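Local atomic coordinates of 2-oxoglutarate dehydrogenase E3 component (Thermus thermophilus, PDB entry 2EQ7), a protein that probably oxidises protein-bound dihydrolipoyl groups to the lipoyl form, passing the electrons through a redox-active disulfide and FAD to NAD(+). Residues A[32-37]-A[106-111]; A[140-145]-A[258-263]; A[144-149]-A[229-234]. All blocks are in the same frame, centred on the assembly; numbering follows the deposited sequence.

Interaction 1: A[32-37]-A[106-111]; sequences KEKALG and RHQGTA. With FAD (flavin-adenine dinucleotide), chain D.
Lys32 and Gly109 bring the backbones closest, CA to CA 4.0 Å, where the loop after strand 27-31 passes the end of strand 105-108; the chains then diverge until the CA atoms of Leu36 and Arg106 stand 9.5 Å apart. Arg106 reaches across to the loop where the chains diverge. A trans first torsion (chi1 -170°) and a bend at chi2 bring its guanidinium there, and NH2 gives a weak, strongly bent hydrogen bond to the carbonyl O of Glu33 (2.6 Å, 120° at the hydrogen). The carbonyl of Glu31 takes a further bond from NH2, and Lys34 O lies at the edge of the group. CD2 of Leu36 lies over one guanidinium face and CB of Gln108 over the other, both toward the rim. Lys32 runs alongside Thr110, its CB 3.8 Å from OG1, and then on past the cofactor, with CD 4.0 Å from FAD C4A and CE 3.6 Å from FAD O2B. An alanine here would probably leave the adenine and ribose without the aliphatic arm beside them and Thr110 OG1 without its neighbouring chain. Backbone groups of Ala111 read the adenine: its N donates to FAD N1A at 2.8 Å (174°), and FAD N6A donates to its O at 3.1 Å. Lys32 and Ala111, together with Glu31, which is hydrogen-bonded to FAD, form the adenosine end of a Rossmann-type FAD site.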
loop_
_atom_site.group_PDB
_atom_site.type_symbol
_atom_site.label_atom_id
_atom_site.label_comp_id
_atom_site.label_asym_id
_atom_site.label_seq_id
_atom_site.Cartn_x
_atom_site.Cartn_y
_atom_site.Cartn_z
ATOM N N LYS A 32 -15.548 30.162 -8.505
ATOM C CA LYS A 32 -15.217 31.127 -9.548
ATOM C C LYS A 32 -14.592 30.529 -10.801
ATOM O O LYS A 32 -14.702 31.104 -11.885
ATOM C CB LYS A 32 -14.307 32.228 -8.988
ATOM C CG LYS A 32 -12.954 31.762 -8.476
ATOM C CD LYS A 32 -12.227 32.924 -7.802
ATOM C CE LYS A 32 -10.871 32.505 -7.246
ATOM N NZ LYS A 32 -9.906 32.178 -8.330
ATOM N N GLU A 33 -13.935 29.381 -10.666
ATOM C CA GLU A 33 -13.315 28.741 -11.823
ATOM C C GLU A 33 -14.355 27.931 -12.591
ATOM O O GLU A 33 -15.332 27.466 -12.013
ATOM C CB GLU A 33 -12.175 27.822 -11.370
ATOM C CG GLU A 33 -11.082 28.532 -10.585
ATOM C CD GLU A 33 -10.130 29.315 -11.469
ATOM O OE1 GLU A 33 -10.603 30.067 -12.346
ATOM O OE2 GLU A 33 -8.904 29.180 -11.282
ATOM N N LYS A 34 -14.134 27.756 -13.890
ATOM C CA LYS A 34 -15.057 27.000 -14.734
ATOM C C LYS A 34 -15.221 25.553 -14.279
ATOM O O LYS A 34 -16.332 25.026 -14.239
ATOM C CB LYS A 34 -14.575 27.013 -16.188
ATOM C CG LYS A 34 -14.600 28.380 -16.853
ATOM C CD LYS A 34 -16.028 28.851 -17.089
ATOM C CE LYS A 34 -16.059 30.178 -17.833
ATOM N NZ LYS A 34 -17.452 30.604 -18.153
ATOM N N ALA A 35 -14.110 24.908 -13.943
ATOM C CA ALA A 35 -14.147 23.518 -13.504
ATOM C C ALA A 35 -14.098 23.394 -11.989
ATOM O O ALA A 35 -13.490 24.221 -11.309
ATOM C CB ALA A 35 -12.984 22.749 -14.114
ATOM N N LEU A 36 -14.739 22.348 -11.475
ATOM C CA LEU A 36 -14.769 22.064 -10.042
ATOM C C LEU A 36 -13.528 21.245 -9.690
ATOM O O LEU A 36 -12.842 20.751 -10.579
ATOM C CB LEU A 36 -16.013 21.245 -9.695
ATOM C CG LEU A 36 -17.370 21.802 -10.125
ATOM C CD1 LEU A 36 -18.462 20.788 -9.788
ATOM C CD2 LEU A 36 -17.626 23.121 -9.421
ATOM N N GLY A 37 -13.245 21.095 -8.399
ATOM C CA GLY A 37 -12.089 20.308 -7.999
ATOM C C GLY A 37 -11.013 21.086 -7.266
ATOM O O GLY A 37 -10.146 20.494 -6.615
ATOM N N ARG A 106 -24.928 24.382 -8.303
ATOM C CA ARG A 106 -23.653 25.049 -8.538
ATOM C C ARG A 106 -23.867 26.452 -9.096
ATOM O O ARG A 106 -24.713 26.664 -9.967
ATOM C CB ARG A 106 -22.795 24.218 -9.508
ATOM C CG ARG A 106 -21.342 24.686 -9.664
ATOM C CD ARG A 106 -21.251 25.994 -10.434
ATOM N NE ARG A 106 -19.903 26.559 -10.480
ATOM C CZ ARG A 106 -18.939 26.152 -11.300
ATOM N NH1 ARG A 106 -19.157 25.162 -12.153
ATOM N NH2 ARG A 106 -17.762 26.757 -11.285
ATOM N N HIS A 107 -23.096 27.403 -8.577
ATOM C CA HIS A 107 -23.150 28.796 -9.012
ATOM C C HIS A 107 -21.738 29.158 -9.451
ATOM O O HIS A 107 -20.773 28.835 -8.754
ATOM C CB HIS A 107 -23.571 29.700 -7.851
ATOM C CG HIS A 107 -24.943 29.411 -7.330
ATOM N ND1 HIS A 107 -26.080 29.958 -7.886
ATOM C CD2 HIS A 107 -25.364 28.615 -6.319
ATOM C CE1 HIS A 107 -27.143 29.512 -7.238
ATOM N NE2 HIS A 107 -26.736 28.696 -6.283
ATOM N N GLN A 108 -21.609 29.815 -10.598
ATOM C CA GLN A 108 -20.288 30.181 -11.087
ATOM C C GLN A 108 -19.998 31.665 -10.959
ATOM O O GLN A 108 -20.713 32.505 -11.510
ATOM C CB GLN A 108 -20.113 29.755 -12.543
ATOM C CG GLN A 108 -18.738 30.067 -13.102
ATOM C CD GLN A 108 -18.536 29.504 -14.490
ATOM O OE1 GLN A 108 -18.735 28.312 -14.720
ATOM N NE2 GLN A 108 -18.133 30.356 -15.424
ATOM N N GLY A 109 -18.933 31.974 -10.229
ATOM C CA GLY A 109 -18.538 33.355 -10.026
ATOM C C GLY A 109 -17.803 33.522 -8.710
ATOM O O GLY A 109 -17.572 32.550 -7.989
ATOM N N THR A 110 -17.434 34.759 -8.400
ATOM C CA THR A 110 -16.733 35.070 -7.163
ATOM C C THR A 110 -17.754 35.402 -6.085
ATOM O O THR A 110 -18.574 36.305 -6.260
ATOM C CB THR A 110 -15.797 36.283 -7.351
ATOM O OG1 THR A 110 -14.774 35.954 -8.300
ATOM C CG2 THR A 110 -15.159 36.682 -6.028
ATOM N N ALA A 111 -17.708 34.664 -4.980
ATOM C CA ALA A 111 -18.620 34.890 -3.868
ATOM C C ALA A 111 -18.054 35.985 -2.973
ATOM O O ALA A 111 -16.859 36.011 -2.684
ATOM C CB ALA A 111 -18.806 33.608 -3.066
HETATM P PA FAD D . -8.586 24.648 -2.839
HETATM O O1A FAD D . -8.540 23.326 -3.510
HETATM O O2A FAD D . -7.652 25.601 -3.134
HETATM O O5B FAD D . -9.908 25.149 -3.410
HETATM C C5B FAD D . -10.448 26.488 -3.127
HETATM C C4B FAD D . -11.406 26.808 -4.299
HETATM O O4B FAD D . -12.103 28.046 -3.935
HETATM C C3B FAD D . -10.764 27.077 -5.674
HETATM O O3B FAD D . -11.205 26.250 -6.699
HETATM C C2B FAD D . -10.963 28.575 -5.877
HETATM O O2B FAD D . -11.099 28.931 -7.227
HETATM C C1B FAD D . -12.256 28.824 -5.161
HETATM N N9A FAD D . -12.503 30.151 -4.597
HETATM C C8A FAD D . -11.643 30.904 -3.823
HETATM N N7A FAD D . -12.176 32.069 -3.448
HETATM C C5A FAD D . -13.435 32.076 -3.999
HETATM C C6A FAD D . -14.530 33.067 -3.952
HETATM N N6A FAD D . -14.464 34.212 -3.310
HETATM N N1A FAD D . -15.671 32.705 -4.651
HETATM C C2A FAD D . -15.781 31.522 -5.330
HETATM N N3A FAD D . -14.833 30.565 -5.418
HETATM C C4A FAD D . -13.678 30.884 -4.738
HETATM N N1 FAD D . -2.270 17.921 -1.321
HETATM C C2 FAD D . -2.293 16.627 -1.033
HETATM O O2 FAD D . -2.901 16.206 -0.089
HETATM N N3 FAD D . -1.601 15.664 -1.840
HETATM C C4 FAD D . -0.872 16.044 -2.960
HETATM O O4 FAD D . -0.300 15.200 -3.621
HETATM C C4X FAD D . -0.845 17.464 -3.283
HETATM N N5 FAD D . -0.159 17.902 -4.366
HETATM C C5X FAD D . -0.177 19.256 -4.648
HETATM C C6 FAD D . 0.542 19.696 -5.797
HETATM C C7 FAD D . 0.566 21.031 -6.158
HETATM C C7M FAD D . 1.338 21.456 -7.390
HETATM C C8 FAD D . -0.159 22.024 -5.348
HETATM C C8M FAD D . -0.179 23.501 -5.695
HETATM C C9 FAD D . -0.865 21.597 -4.204
HETATM C C9A FAD D . -0.879 20.233 -3.849
HETATM N N10 FAD D . -1.582 19.720 -2.697
HETATM C C10 FAD D . -1.580 18.386 -2.409
HETATM C "C1'" FAD D . -2.326 20.658 -1.823
HETATM C "C2'" FAD D . -3.841 20.515 -2.099
HETATM O "O2'" FAD D . -4.047 20.848 -3.474
HETATM C "C3'" FAD D . -4.595 21.464 -1.184
HETATM O "O3'" FAD D . -4.337 21.112 0.173
HETATM C "C4'" FAD D . -6.096 21.333 -1.420
HETATM O "O4'" FAD D . -6.434 21.664 -2.791
HETATM C "C5'" FAD D . -6.787 22.279 -0.462
HETATM O "O5'" FAD D . -8.347 22.157 -0.678
HETATM P P FAD D . -9.213 23.355 -0.353
HETATM O O1P FAD D . -10.636 22.816 -0.618
HETATM O O2P FAD D . -9.003 23.855 0.937
HETATM O O3P FAD D . -8.831 24.465 -1.265
#

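Interaction 2: A[140-145]-A[258-263]; sequences APLIPP and VAVGRR. With NAD (nicotinamide-adenine-dinucleotide), chain E.
Arg262 and Arg263 send their guanidinium groups against different parts of Ala140 and Pro141. The guanidinium of Arg263 lies with one face under Ala140 CB, which is 3.9 Å from NH2. Its CG sits between the backbone N and the carbonyl carbon (chi1 62°), and from there the extended chain carries NE toward Pro141 O, to which it makes a weak hydrogen bond; NH2 has its salt-bridge partner in Glu267. Arg262 lies alongside the proline, NH1 3.5 Å from Pro141 CG, with the backbone of Ala140 over one face of its guanidinium and Ser139 OG hydrogen-bonded to NH2; its side chain also touches FAD. Beneath these groups Ala140 and Arg263 form an antiparallel hydrogen-bonded pair: Arg263 N reaches Ala140 O at 2.9 Å, and Ala140 N reaches Arg263 O at 3.0 Å. A third backbone bond runs from Leu142 N to Gly261 O (3.0 Å).

Farther along, Pro144 and Val260 meet tip to tip, CD to CG2 3.7 Å, and Leu142 packs more loosely on the same methyl. The other valine methyl, CG1, faces the adenine of NAD. A water accepts from Val260 N and lies close to the carbonyls of Leu142 and Val258, and another accepts the N-H of Ile143 and, weakly, that of Arg263 NE. Gly261 CA is 3.0 Å from the bridging oxygen O3 of the NAD pyrophosphate; at the backbone angles of this glycine a CB would probably press on the carbonyl O of Val260, with Leu142 CD2 close by. The two-stranded antiparallel ribbon of 139-141 and 262-264 is thus joined to a turn that passes along the pyrophosphate and adenine in the NAD site.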
loop_
_atom_site.group_PDB
_atom_site.type_symbol
_atom_site.label_atom_id
_atom_site.label_comp_id
_atom_site.label_asym_id
_atom_site.label_seq_id
_atom_site.Cartn_x
_atom_site.Cartn_y
_atom_site.Cartn_z
ATOM N N ALA A 140 -3.218 29.881 -2.451
ATOM C CA ALA A 140 -2.631 30.373 -3.693
ATOM C C ALA A 140 -1.121 30.365 -3.497
ATOM O O ALA A 140 -0.633 30.312 -2.369
ATOM C CB ALA A 140 -3.115 31.784 -3.983
ATOM N N PRO A 141 -0.357 30.398 -4.594
ATOM C CA PRO A 141 1.101 30.393 -4.440
ATOM C C PRO A 141 1.588 31.653 -3.736
ATOM O O PRO A 141 1.051 32.743 -3.959
ATOM C CB PRO A 141 1.606 30.336 -5.884
ATOM C CG PRO A 141 0.486 29.655 -6.620
ATOM C CD PRO A 141 -0.741 30.296 -6.010
ATOM N N LEU A 142 2.594 31.500 -2.880
ATOM C CA LEU A 142 3.168 32.647 -2.194
ATOM C C LEU A 142 4.194 33.227 -3.156
ATOM O O LEU A 142 5.113 32.528 -3.589
ATOM C CB LEU A 142 3.860 32.224 -0.894
ATOM C CG LEU A 142 4.600 33.344 -0.145
ATOM C CD1 LEU A 142 3.630 34.461 0.218
ATOM C CD2 LEU A 142 5.251 32.774 1.112
ATOM N N ILE A 143 4.025 34.495 -3.510
ATOM C CA ILE A 143 4.953 35.145 -4.423
ATOM C C ILE A 143 5.523 36.398 -3.769
ATOM O O ILE A 143 4.892 37.454 -3.777
ATOM C CB ILE A 143 4.258 35.548 -5.741
ATOM C CG1 ILE A 143 3.599 34.321 -6.379
ATOM C CG2 ILE A 143 5.285 36.155 -6.707
ATOM C CD1 ILE A 143 2.800 34.638 -7.637
ATOM N N PRO A 144 6.719 36.287 -3.174
ATOM C CA PRO A 144 7.351 37.438 -2.524
ATOM C C PRO A 144 7.622 38.538 -3.547
ATOM O O PRO A 144 7.823 38.260 -4.729
ATOM C CB PRO A 144 8.640 36.847 -1.957
ATOM C CG PRO A 144 8.265 35.417 -1.686
ATOM C CD PRO A 144 7.503 35.062 -2.942
ATOM N N PRO A 145 7.643 39.802 -3.103
ATOM C CA PRO A 145 7.890 40.926 -4.009
ATOM C C PRO A 145 9.179 40.791 -4.822
ATOM O O PRO A 145 9.262 41.291 -5.946
ATOM C CB PRO A 145 7.933 42.129 -3.063
ATOM C CG PRO A 145 7.034 41.714 -1.946
ATOM C CD PRO A 145 7.442 40.277 -1.723
ATOM N N VAL A 258 9.127 29.217 -8.658
ATOM C CA VAL A 258 9.116 29.837 -7.343
ATOM C C VAL A 258 8.126 29.025 -6.518
ATOM O O VAL A 258 6.920 29.085 -6.742
ATOM C CB VAL A 258 8.663 31.307 -7.416
ATOM C CG1 VAL A 258 8.625 31.911 -6.014
ATOM C CG2 VAL A 258 9.623 32.096 -8.302
ATOM N N ALA A 259 8.655 28.241 -5.585
ATOM C CA ALA A 259 7.834 27.385 -4.738
ATOM C C ALA A 259 8.275 27.577 -3.296
ATOM O O ALA A 259 8.767 26.652 -2.653
ATOM C CB ALA A 259 8.006 25.929 -5.159
ATOM N N VAL A 260 8.102 28.795 -2.797
ATOM C CA VAL A 260 8.500 29.115 -1.437
ATOM C C VAL A 260 7.347 29.025 -0.448
ATOM O O VAL A 260 7.461 29.486 0.690
ATOM C CB VAL A 260 9.134 30.520 -1.368
ATOM C CG1 VAL A 260 10.418 30.542 -2.199
ATOM C CG2 VAL A 260 8.153 31.569 -1.874
ATOM N N GLY A 261 6.238 28.435 -0.886
ATOM C CA GLY A 261 5.092 28.265 -0.012
ATOM C C GLY A 261 3.748 28.582 -0.636
ATOM O O GLY A 261 3.657 28.968 -1.800
ATOM N N ARG A 262 2.693 28.383 0.148
ATOM C CA ARG A 262 1.337 28.690 -0.290
ATOM C C ARG A 262 0.656 29.409 0.861
ATOM O O ARG A 262 0.918 29.123 2.028
ATOM C CB ARG A 262 0.580 27.421 -0.699
ATOM C CG ARG A 262 1.036 26.890 -2.070
ATOM C CD ARG A 262 0.259 25.664 -2.514
ATOM N NE ARG A 262 -1.149 25.956 -2.759
ATOM C CZ ARG A 262 -1.624 26.532 -3.858
ATOM N NH1 ARG A 262 -0.808 26.888 -4.843
ATOM N NH2 ARG A 262 -2.927 26.749 -3.975
ATOM N N ARG A 263 -0.213 30.349 0.519
ATOM C CA ARG A 263 -0.893 31.170 1.510
ATOM C C ARG A 263 -2.409 31.036 1.431
ATOM O O ARG A 263 -2.962 30.771 0.360
ATOM C CB ARG A 263 -0.516 32.628 1.262
ATOM C CG ARG A 263 -0.963 33.103 -0.121
ATOM C CD ARG A 263 -0.312 34.408 -0.552
ATOM N NE ARG A 263 -0.757 34.810 -1.885
ATOM C CZ ARG A 263 -1.994 35.207 -2.175
ATOM N NH1 ARG A 263 -2.918 35.261 -1.224
ATOM N NH2 ARG A 263 -2.310 35.548 -3.417
HETATM P PA NAD E . 6.671 24.585 1.525
HETATM O O1A NAD E . 6.432 25.188 2.846
HETATM O O2A NAD E . 6.220 23.036 1.581
HETATM O O5B NAD E . 8.235 24.678 1.155
HETATM C C5B NAD E . 8.614 26.053 1.054
HETATM C C4B NAD E . 10.143 26.131 1.146
HETATM O O4B NAD E . 10.629 27.349 0.550
HETATM C C3B NAD E . 10.593 26.118 2.615
HETATM O O3B NAD E . 11.413 24.965 2.869
HETATM C C2B NAD E . 11.356 27.452 2.769
HETATM O O2B NAD E . 12.438 27.363 3.699
HETATM C C1B NAD E . 11.793 27.743 1.314
HETATM N N9A NAD E . 12.094 29.173 1.086
HETATM C C8A NAD E . 11.357 30.259 1.499
HETATM N N7A NAD E . 11.929 31.364 1.112
HETATM C C5A NAD E . 13.062 31.071 0.431
HETATM C C6A NAD E . 14.081 31.829 -0.218
HETATM N N6A NAD E . 14.034 33.216 -0.234
HETATM N N1A NAD E . 15.101 31.169 -0.818
HETATM C C2A NAD E . 15.171 29.832 -0.815
HETATM N N3A NAD E . 14.238 29.085 -0.220
HETATM C C4A NAD E . 13.181 29.653 0.406
HETATM O O3 NAD E . 5.781 25.413 0.441
HETATM P PN NAD E . 5.332 24.515 -0.852
HETATM O O1N NAD E . 6.358 23.396 -1.131
HETATM O O2N NAD E . 5.238 25.446 -2.086
HETATM O O5D NAD E . 3.888 23.813 -0.610
HETATM C C5D NAD E . 3.024 24.724 0.081
HETATM C C4D NAD E . 1.984 23.937 0.905
HETATM O O4D NAD E . 1.308 22.918 0.087
HETATM C C3D NAD E . 2.645 23.217 2.099
HETATM O O3D NAD E . 1.922 23.469 3.305
HETATM C C2D NAD E . 2.644 21.736 1.705
HETATM O O2D NAD E . 2.500 20.875 2.840
HETATM C C1D NAD E . 1.481 21.597 0.707
HETATM N N1N NAD E . 1.819 20.564 -0.307
HETATM C C2N NAD E . 1.671 19.261 0.013
HETATM C C3N NAD E . 1.994 18.251 -0.937
HETATM C C7N NAD E . 1.851 16.812 -0.614
HETATM O O7N NAD E . 1.491 16.474 0.491
HETATM N N7N NAD E . 2.130 15.871 -1.550
HETATM C C4N NAD E . 2.470 18.652 -2.215
HETATM C C5N NAD E . 2.607 20.011 -2.497
HETATM C C6N NAD E . 2.271 20.952 -1.516
HETATM O O HOH W 1 -0.380 34.002 -5.710
HETATM O O HOH W 2 5.810 30.004 -4.169
HETATM O O HOH W 3 1.759 35.950 -2.618
#

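Interaction 3: A[144-149]-A[229-234]; sequences PPWAQV and VRVTAV. With NAD (nicotinamide-adenine-dinucleotide), chain E.
At the adenine end of the NAD site, Trp146 and Val231 meet beside the exocyclic amine of the base. Val231 holds the adenine through its backbone: its N donates to NAD N1A at 3.2 Å (170°), and NAD N6A donates to its O at 3.2 Å. The same carbonyl O lies over one face of the indole, toward the rim, while Pro144 CB occupies the opposite face. A first torsion of 51° turns the indole of Trp146 back across Pro144 and up to the strand; there CZ2 comes within 3.3 Å of NAD N6A, approaching obliquely. The outer corner of the ring is hydrophobic. CZ3 touches Val231 CG1 at 3.7 Å, the two side chains crossing at about a right angle, and Val234 CG2, at the ring edge, is 3.9 Å from the same atom. Two backbone bonds fix the indole's own chain to the strand: Val234 N to Trp146 O, 3.1 Å, and Gln148 N to Val234 O, 2.9 Å. A type I turn from Pro144 to Ala147 carries Trp146. The loop thus joins strand 231-237 through a single bridge, Ala147 with Val234; the classic bulge of that strand at Thr232 and Ala233 faces Glu244 of strand 240-245, while Val149 and Val234 both pack on Val154 of strand 154-155.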
loop_
_atom_site.group_PDB
_atom_site.type_symbol
_atom_site.label_atom_id
_atom_site.label_comp_id
_atom_site.label_asym_id
_atom_site.label_seq_id
_atom_site.Cartn_x
_atom_site.Cartn_y
_atom_site.Cartn_z
ATOM N N PRO A 144 6.719 36.287 -3.174
ATOM C CA PRO A 144 7.351 37.438 -2.524
ATOM C C PRO A 144 7.622 38.538 -3.547
ATOM O O PRO A 144 7.823 38.260 -4.729
ATOM C CB PRO A 144 8.640 36.847 -1.957
ATOM C CG PRO A 144 8.265 35.417 -1.686
ATOM C CD PRO A 144 7.503 35.062 -2.942
ATOM N N PRO A 145 7.643 39.802 -3.103
ATOM C CA PRO A 145 7.890 40.926 -4.009
ATOM C C PRO A 145 9.179 40.791 -4.822
ATOM O O PRO A 145 9.262 41.291 -5.946
ATOM C CB PRO A 145 7.933 42.129 -3.063
ATOM C CG PRO A 145 7.034 41.714 -1.946
ATOM C CD PRO A 145 7.442 40.277 -1.723
ATOM N N TRP A 146 10.180 40.119 -4.257
ATOM C CA TRP A 146 11.457 39.952 -4.952
ATOM C C TRP A 146 11.420 38.937 -6.091
ATOM O O TRP A 146 12.361 38.853 -6.882
ATOM C CB TRP A 146 12.577 39.579 -3.969
ATOM C CG TRP A 146 12.285 38.425 -3.059
ATOM C CD1 TRP A 146 11.909 38.490 -1.747
ATOM C CD2 TRP A 146 12.357 37.031 -3.386
ATOM N NE1 TRP A 146 11.747 37.226 -1.235
ATOM C CE2 TRP A 146 12.014 36.310 -2.219
ATOM C CE3 TRP A 146 12.678 36.320 -4.551
ATOM C CZ2 TRP A 146 11.982 34.910 -2.182
ATOM C CZ3 TRP A 146 12.645 34.922 -4.512
ATOM C CH2 TRP A 146 12.301 34.238 -3.336
ATOM N N ALA A 147 10.340 38.168 -6.173
ATOM C CA ALA A 147 10.197 37.173 -7.232
ATOM C C ALA A 147 9.275 37.740 -8.308
ATOM O O ALA A 147 8.059 37.821 -8.121
ATOM C CB ALA A 147 9.618 35.875 -6.659
ATOM N N GLN A 148 9.858 38.145 -9.432
ATOM C CA GLN A 148 9.081 38.727 -10.517
ATOM C C GLN A 148 8.519 37.660 -11.448
ATOM O O GLN A 148 9.026 37.430 -12.542
ATOM C CB GLN A 148 9.940 39.727 -11.298
ATOM C CG GLN A 148 10.613 40.751 -10.394
ATOM C CD GLN A 148 11.338 41.844 -11.158
ATOM O OE1 GLN A 148 12.241 42.486 -10.626
ATOM N NE2 GLN A 148 10.937 42.068 -12.404
ATOM N N VAL A 149 7.459 37.009 -10.987
ATOM C CA VAL A 149 6.796 35.961 -11.752
ATOM C C VAL A 149 6.061 36.535 -12.961
ATOM O O VAL A 149 5.261 37.463 -12.826
ATOM C CB VAL A 149 5.771 35.215 -10.870
ATOM C CG1 VAL A 149 4.966 34.234 -11.714
ATOM C CG2 VAL A 149 6.491 34.493 -9.738
ATOM N N VAL A 229 20.720 28.617 1.555
ATOM C CA VAL A 229 20.832 29.621 0.504
ATOM C C VAL A 229 19.577 30.481 0.408
ATOM O O VAL A 229 18.502 29.980 0.095
ATOM C CB VAL A 229 21.053 28.953 -0.874
ATOM C CG1 VAL A 229 21.020 29.998 -1.982
ATOM C CG2 VAL A 229 22.382 28.224 -0.884
ATOM N N ARG A 230 19.710 31.776 0.667
ATOM C CA ARG A 230 18.554 32.655 0.572
ATOM C C ARG A 230 18.543 33.363 -0.775
ATOM O O ARG A 230 19.450 34.135 -1.088
ATOM C CB ARG A 230 18.560 33.696 1.695
ATOM C CG ARG A 230 17.321 34.598 1.696
ATOM C CD ARG A 230 17.246 35.449 2.957
ATOM N NE ARG A 230 18.284 36.475 3.008
ATOM C CZ ARG A 230 18.191 37.667 2.426
ATOM N NH1 ARG A 230 17.101 37.995 1.742
ATOM N NH2 ARG A 230 19.184 38.537 2.534
ATOM N N VAL A 231 17.527 33.076 -1.581
ATOM C CA VAL A 231 17.397 33.723 -2.882
ATOM C C VAL A 231 16.868 35.120 -2.599
ATOM O O VAL A 231 15.917 35.287 -1.832
ATOM C CB VAL A 231 16.408 32.964 -3.789
ATOM C CG1 VAL A 231 16.109 33.780 -5.038
ATOM C CG2 VAL A 231 16.997 31.613 -4.170
ATOM N N THR A 232 17.479 36.121 -3.223
ATOM C CA THR A 232 17.090 37.506 -2.998
ATOM C C THR A 232 16.320 38.136 -4.149
ATOM O O THR A 232 15.711 39.190 -3.983
ATOM C CB THR A 232 18.330 38.369 -2.716
ATOM O OG1 THR A 232 19.282 38.186 -3.771
ATOM C CG2 THR A 232 18.962 37.974 -1.389
ATOM N N ALA A 233 16.352 37.504 -5.316
ATOM C CA ALA A 233 15.635 38.041 -6.462
ATOM C C ALA A 233 15.579 37.062 -7.620
ATOM O O ALA A 233 16.490 36.259 -7.818
ATOM C CB ALA A 233 16.283 39.344 -6.925
ATOM N N VAL A 234 14.485 37.131 -8.366
ATOM C CA VAL A 234 14.287 36.299 -9.545
ATOM C C VAL A 234 13.674 37.236 -10.575
ATOM O O VAL A 234 12.622 37.835 -10.330
ATOM C CB VAL A 234 13.327 35.121 -9.268
ATOM C CG1 VAL A 234 13.182 34.268 -10.525
ATOM C CG2 VAL A 234 13.856 34.281 -8.118
HETATM P PA NAD E . 6.671 24.585 1.525
HETATM O O1A NAD E . 6.432 25.188 2.846
HETATM O O2A NAD E . 6.220 23.036 1.581
HETATM O O5B NAD E . 8.235 24.678 1.155
HETATM C C5B NAD E . 8.614 26.053 1.054
HETATM C C4B NAD E . 10.143 26.131 1.146
HETATM O O4B NAD E . 10.629 27.349 0.550
HETATM C C3B NAD E . 10.593 26.118 2.615
HETATM O O3B NAD E . 11.413 24.965 2.869
HETATM C C2B NAD E . 11.356 27.452 2.769
HETATM O O2B NAD E . 12.438 27.363 3.699
HETATM C C1B NAD E . 11.793 27.743 1.314
HETATM N N9A NAD E . 12.094 29.173 1.086
HETATM C C8A NAD E . 11.357 30.259 1.499
HETATM N N7A NAD E . 11.929 31.364 1.112
HETATM C C5A NAD E . 13.062 31.071 0.431
HETATM C C6A NAD E . 14.081 31.829 -0.218
HETATM N N6A NAD E . 14.034 33.216 -0.234
HETATM N N1A NAD E . 15.101 31.169 -0.818
HETATM C C2A NAD E . 15.171 29.832 -0.815
HETATM N N3A NAD E . 14.238 29.085 -0.220
HETATM C C4A NAD E . 13.181 29.653 0.406
HETATM O O3 NAD E . 5.781 25.413 0.441
HETATM P PN NAD E . 5.332 24.515 -0.852
HETATM O O1N NAD E . 6.358 23.396 -1.131
HETATM O O2N NAD E . 5.238 25.446 -2.086
HETATM O O5D NAD E . 3.888 23.813 -0.610
HETATM C C5D NAD E . 3.024 24.724 0.081
HETATM C C4D NAD E . 1.984 23.937 0.905
HETATM O O4D NAD E . 1.308 22.918 0.087
HETATM C C3D NAD E . 2.645 23.217 2.099
HETATM O O3D NAD E . 1.922 23.469 3.305
HETATM C C2D NAD E . 2.644 21.736 1.705
HETATM O O2D NAD E . 2.500 20.875 2.840
HETATM C C1D NAD E . 1.481 21.597 0.707
HETATM N N1N NAD E . 1.819 20.564 -0.307
HETATM C C2N NAD E . 1.671 19.261 0.013
HETATM C C3N NAD E . 1.994 18.251 -0.937
HETATM C C7N NAD E . 1.851 16.812 -0.614
HETATM O O7N NAD E . 1.491 16.474 0.491
HETATM N N7N NAD E . 2.130 15.871 -1.550
HETATM C C4N NAD E . 2.470 18.652 -2.215
HETATM C C5N NAD E . 2.607 20.011 -2.497
HETATM C C6N NAD E . 2.271 20.952 -1.516
#

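In the fold
From the N terminus, interaction 1 comes first, closing a largely helical excursion of 68 residues and joining the loop after strand 27-31 to edge strand 105-108 of the FAD-binding sheet. It is complete before the others begin. Interactions 2 and 3 start from the same stretch and share Pro144 and Pro145; the loop closed by 144-149 with 229-234 lies within the longer one closed by 140-145 with 258-263. Their centres are about 10 Å apart, and Val258 packs against Ala147 and Val149. Both touch NAD, tying the ribbon between the two cofactor regions to the NAD-binding part, whereas interaction 1, about 23 Å from interaction 2 between centres, serves the FAD adenosine.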